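Local coordinates for organic hydroperoxide resistance protein (PDB 6D9N) that probably reduces organic hydroperoxides by thiol chemistry, protecting the bacterium against oxidative damage, at residues 68-71 / 72-76; 111-115 / 116-120. All coordinates share one frame; numbering follows the deposited sequence.

Contact 1: residues 68-71 / 72-76; sequences SALN and LVIKS
Leu70 and Ile74, one turn apart on the long helix 54-77 of this OsmC/Ohr fold, meet through CG of Leu70 and CD1 of Ile74 at 4.0 Å, their side chains crossing at a slant. The torsion of Ile74 sets this up: CG1 lies beside its own backbone N (chi1 -72°) and so runs back along the helix, passing Leu70 O at 3.3 Å before CD1 arrives at the leucine. Beneath the side chains run regular i to i+4 bonds, among them Ile74 N to Leu70 O at 2.9 Å and Lys75 N to Asn71 O, also 2.9 Å. Val73 leans its CG2 on Ala69 O, and Lys75 lays CG against Asn71 O before its chain bends at chi2.

Around this shell, Ala69 rests on Val128 and Val73 on Lys124, both of helix 115-128, while Ile74 packs on Thr81 and Thr84. The amide of Asn71 is held from outside the segments: ND2 bonds to Asp67 O, one turn back, and to Thr84 OG1, which ties the helix to the chain just before strand 85-94.

Near the helix end, Leu72 O takes two donors from one residue: Ser76 N at 2.9 Å and, from the opposite face of the carbonyl plane, Ser76 OG at 2.9 Å, the hydroxyl standing 36° out of that plane.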
loop_
_atom_site.group_PDB
_atom_site.type_symbol
_atom_site.label_atom_id
_atom_site.label_comp_id
_atom_site.label_asym_id
_atom_site.label_seq_id
_atom_site.Cartn_x
_atom_site.Cartn_y
_atom_site.Cartn_z
ATOM N N SER B 68 -6.614 9.829 -7.095
ATOM C CA SER B 68 -6.332 9.726 -8.524
ATOM C C SER B 68 -7.526 9.142 -9.278
ATOM O O SER B 68 -7.948 9.674 -10.319
ATOM C CB SER B 68 -5.098 8.849 -8.725
ATOM O OG SER B 68 -4.833 8.728 -10.105
ATOM N N ALA B 69 -8.121 8.076 -8.745
ATOM C CA ALA B 69 -9.282 7.453 -9.378
ATOM C C ALA B 69 -10.456 8.418 -9.402
ATOM O O ALA B 69 -11.154 8.540 -10.413
ATOM C CB ALA B 69 -9.655 6.182 -8.604
ATOM N N LEU B 70 -10.677 9.148 -8.301
ATOM C CA LEU B 70 -11.752 10.132 -8.226
ATOM C C LEU B 70 -11.580 11.206 -9.294
ATOM O O LEU B 70 -12.549 11.601 -9.951
ATOM C CB LEU B 70 -11.737 10.701 -6.812
ATOM C CG LEU B 70 -12.801 11.764 -6.538
ATOM C CD1 LEU B 70 -14.200 11.222 -6.766
ATOM C CD2 LEU B 70 -12.617 12.235 -5.108
ATOM N N ASN B 71 -10.352 11.696 -9.483
ATOM C CA ASN B 71 -10.128 12.717 -10.502
ATOM C C ASN B 71 -10.301 12.158 -11.899
ATOM O O ASN B 71 -10.818 12.869 -12.781
ATOM C CB ASN B 71 -8.800 13.415 -10.256
ATOM C CG ASN B 71 -8.934 14.461 -9.192
ATOM O OD1 ASN B 71 -9.142 15.634 -9.496
ATOM N ND2 ASN B 71 -8.969 14.047 -7.946
ATOM N N LEU B 72 -9.939 10.895 -12.134
ATOM C CA LEU B 72 -10.206 10.312 -13.447
ATOM C C LEU B 72 -11.705 10.250 -13.723
ATOM O O LEU B 72 -12.172 10.553 -14.838
ATOM C CB LEU B 72 -9.560 8.931 -13.511
ATOM C CG LEU B 72 -9.699 8.243 -14.862
ATOM C CD1 LEU B 72 -9.151 9.096 -16.045
ATOM C CD2 LEU B 72 -8.982 6.885 -14.767
ATOM N N VAL B 73 -12.475 9.835 -12.722
ATOM C CA VAL B 73 -13.929 9.755 -12.867
ATOM C C VAL B 73 -14.521 11.142 -13.127
ATOM O O VAL B 73 -15.384 11.313 -13.990
ATOM C CB VAL B 73 -14.527 9.087 -11.612
ATOM C CG1 VAL B 73 -16.058 9.238 -11.543
ATOM C CG2 VAL B 73 -14.135 7.624 -11.550
ATOM N N ILE B 74 -14.080 12.148 -12.373
ATOM C CA ILE B 74 -14.555 13.525 -12.570
ATOM C C ILE B 74 -14.268 14.007 -13.991
ATOM O O ILE B 74 -15.143 14.584 -14.663
ATOM C CB ILE B 74 -13.921 14.441 -11.506
ATOM C CG1 ILE B 74 -14.543 14.167 -10.142
ATOM C CG2 ILE B 74 -14.082 15.893 -11.920
ATOM C CD1 ILE B 74 -13.772 14.834 -8.982
ATOM N N LYS B 75 -13.040 13.775 -14.478
ATOM C CA LYS B 75 -12.695 14.261 -15.809
ATOM C C LYS B 75 -13.460 13.501 -16.878
ATOM O O LYS B 75 -13.897 14.099 -17.881
ATOM C CB LYS B 75 -11.185 14.124 -16.036
ATOM C CG LYS B 75 -10.315 15.069 -15.184
ATOM C CD LYS B 75 -10.530 16.559 -15.518
ATOM C CE LYS B 75 -9.697 17.491 -14.589
ATOM N NZ LYS B 75 -10.155 18.921 -14.753
ATOM N N SER B 76 -13.696 12.214 -16.665
ATOM C CA SER B 76 -14.457 11.438 -17.637
ATOM C C SER B 76 -15.891 11.940 -17.741
ATOM O O SER B 76 -16.502 11.871 -18.818
ATOM C CB SER B 76 -14.390 9.945 -17.282
ATOM O OG SER B 76 -13.042 9.469 -17.384
#

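Contact 2: residues 111-115 / 116-120; sequences PGVTI and EEAQD
Thr114 holds OG1 between its backbone N and carbonyl carbon (chi1 70°), which turns the hydroxyl to face Glu117 N; Glu117 keeps CG beside its own N (chi1 -72°), and from there the extended chain is sent back to Thr114 N. Glu117 N gives its hydrogen to Thr114 OG1 at 3.1 Å, a nearly straight bond. In return Thr114 N donates to Glu117 OE1 at 3.0 Å, meeting the oxygen on its anti side and 32° out of the carboxylate plane. The side chains cross at a slant, Glu117 CG passing Thr114 OG1 at 3.3 Å.

This reciprocal pair is a capping box, with Thr114 as the N-cap of helix 115-128, where the chain leaves the loop after strand 100-109. Thr114 OG1 supplies an acceptor to Glu117 N, an N-H of the first turn, and the carboxylate, set at the N-terminal end, would probably be stabilised by the helix dipole. A water also donates to Glu117 OE1 at 2.7 Å and, weakly, to Gly112 O, bridging the carboxylate to the loop.

The loop closes on the helix through Val113 as well. Its CB sits against Glu117 OE1, while CG2 meets the methyl of Ala118 at 3.9 Å; Ala118 continues inward onto Val145 of strand 141-146. Asn147, in the C-terminal tail after strand 141-146, bonds through ND2 to Val113 O.

The Gln119 side chain is modelled in two conformers, in one of which it slants, extended, past Ile115. Regular helical bonding starts with Ala118 N to Thr114 O and Gln119 N to Ile115 O, each at 2.9 Å.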
loop_
_atom_site.group_PDB
_atom_site.type_symbol
_atom_site.label_atom_id
_atom_site.label_comp_id
_atom_site.label_asym_id
_atom_site.label_seq_id
_atom_site.Cartn_x
_atom_site.Cartn_y
_atom_site.Cartn_z
ATOM N N PRO B 111 -15.451 19.708 -3.512
ATOM C CA PRO B 111 -16.130 21.009 -3.464
ATOM C C PRO B 111 -16.941 21.242 -4.724
ATOM O O PRO B 111 -16.563 20.821 -5.821
ATOM C CB PRO B 111 -14.971 22.014 -3.429
ATOM C CG PRO B 111 -13.766 21.212 -3.006
ATOM C CD PRO B 111 -13.975 19.839 -3.575
ATOM N N GLY B 112 -18.063 21.953 -4.569
ATOM C CA GLY B 112 -18.800 22.504 -5.693
ATOM C C GLY B 112 -19.786 21.582 -6.355
ATOM O O GLY B 112 -20.341 21.959 -7.401
ATOM N N VAL B 113 -20.060 20.417 -5.788
ATOM C CA VAL B 113 -21.040 19.502 -6.346
ATOM C C VAL B 113 -22.133 19.258 -5.318
ATOM O O VAL B 113 -21.978 19.554 -4.129
ATOM C CB VAL B 113 -20.401 18.169 -6.782
ATOM C CG1 VAL B 113 -19.279 18.409 -7.760
ATOM C CG2 VAL B 113 -19.867 17.369 -5.561
ATOM N N THR B 114 -23.251 18.696 -5.780
ATOM C CA THR B 114 -24.304 18.303 -4.856
ATOM C C THR B 114 -23.940 16.971 -4.197
ATOM O O THR B 114 -23.051 16.243 -4.660
ATOM C CB THR B 114 -25.627 18.100 -5.599
ATOM O OG1 THR B 114 -25.509 16.919 -6.410
ATOM C CG2 THR B 114 -25.996 19.316 -6.462
ATOM N N ILE B 115 -24.645 16.631 -3.104
ATOM C CA ILE B 115 -24.302 15.369 -2.438
ATOM C C ILE B 115 -24.629 14.169 -3.322
ATOM O O ILE B 115 -23.920 13.160 -3.270
ATOM C CB ILE B 115 -24.903 15.263 -1.024
ATOM C CG1 ILE B 115 -24.016 14.351 -0.148
ATOM C CG2 ILE B 115 -26.307 14.694 -1.056
ATOM C CD1 ILE B 115 -22.617 14.969 0.141
ATOM N N GLU B 116 -25.682 14.234 -4.134
ATOM C CA GLU B 116 -25.962 13.124 -5.037
ATOM C C GLU B 116 -24.833 12.945 -6.039
ATOM O O GLU B 116 -24.406 11.822 -6.319
ATOM C CB GLU B 116 -27.282 13.363 -5.779
ATOM C CG GLU B 116 -28.480 13.228 -4.860
ATOM C CD GLU B 116 -29.787 13.698 -5.497
ATOM O OE1 GLU B 116 -29.819 13.990 -6.716
ATOM O OE2 GLU B 116 -30.788 13.785 -4.763
ATOM N N GLU B 117 -24.321 14.034 -6.591
ATOM C CA GLU B 117 -23.182 13.939 -7.498
ATOM C C GLU B 117 -21.964 13.376 -6.784
ATOM O O GLU B 117 -21.255 12.509 -7.312
ATOM C CB GLU B 117 -22.868 15.329 -8.064
ATOM C CG GLU B 117 -23.928 15.786 -9.064
ATOM C CD GLU B 117 -23.869 17.248 -9.434
ATOM O OE1 GLU B 117 -23.271 18.069 -8.705
ATOM O OE2 GLU B 117 -24.462 17.591 -10.494
ATOM N N ALA B 118 -21.696 13.876 -5.580
ATOM C CA ALA B 118 -20.541 13.397 -4.818
ATOM C C ALA B 118 -20.626 11.902 -4.557
ATOM O O ALA B 118 -19.617 11.182 -4.677
ATOM C CB ALA B 118 -20.442 14.168 -3.498
ATOM N N GLN B 119 -21.814 11.422 -4.178
ATOM C CA GLN B 119 -21.999 10.000 -3.924
ATOM C C GLN B 119 -21.784 9.178 -5.186
ATOM O O GLN B 119 -21.151 8.110 -5.147
ATOM C CB GLN B 119 -23.397 9.761 -3.355
ATOM C CG GLN B 119 -23.496 10.219 -1.923
ATOM C CD GLN B 119 -24.924 10.375 -1.437
ATOM O OE1 GLN B 119 -25.876 10.222 -2.200
ATOM N NE2 GLN B 119 -25.076 10.680 -0.153
ATOM N N ASP B 120 -22.311 9.647 -6.320
ATOM C CA ASP B 120 -22.080 8.922 -7.570
ATOM C C ASP B 120 -20.591 8.871 -7.906
ATOM O O ASP B 120 -20.081 7.838 -8.359
ATOM C CB ASP B 120 -22.859 9.596 -8.713
ATOM C CG ASP B 120 -24.382 9.466 -8.576
ATOM O OD1 ASP B 120 -24.877 8.622 -7.792
ATOM O OD2 ASP B 120 -25.077 10.212 -9.286
HETATM O O HOH W 1 -22.903 20.704 -9.354
#

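In the fold
Contact 1 lies near the C-terminal end of helix 54-77 and contact 2 at the start of helix 115-128, with centres about 13 Å apart and nearest atoms about 5 Å apart. They do not touch directly; neighbouring residues bridge them. Leu121, just past contact 2, packs on Leu70 and Val73, and Ile79 touches Ile74 of contact 1 and Val113 and Glu117 of contact 2. Cys65 on helix 54-77 and Cys129, just after helix 115-128, form a disulfide, probably the redox pair of this family. The Ser68 side chain of contact 1 lies about 5 Å from a bound thiocyanate, which is crystallant-derived, and also packs on Tyr40 of the second subunit.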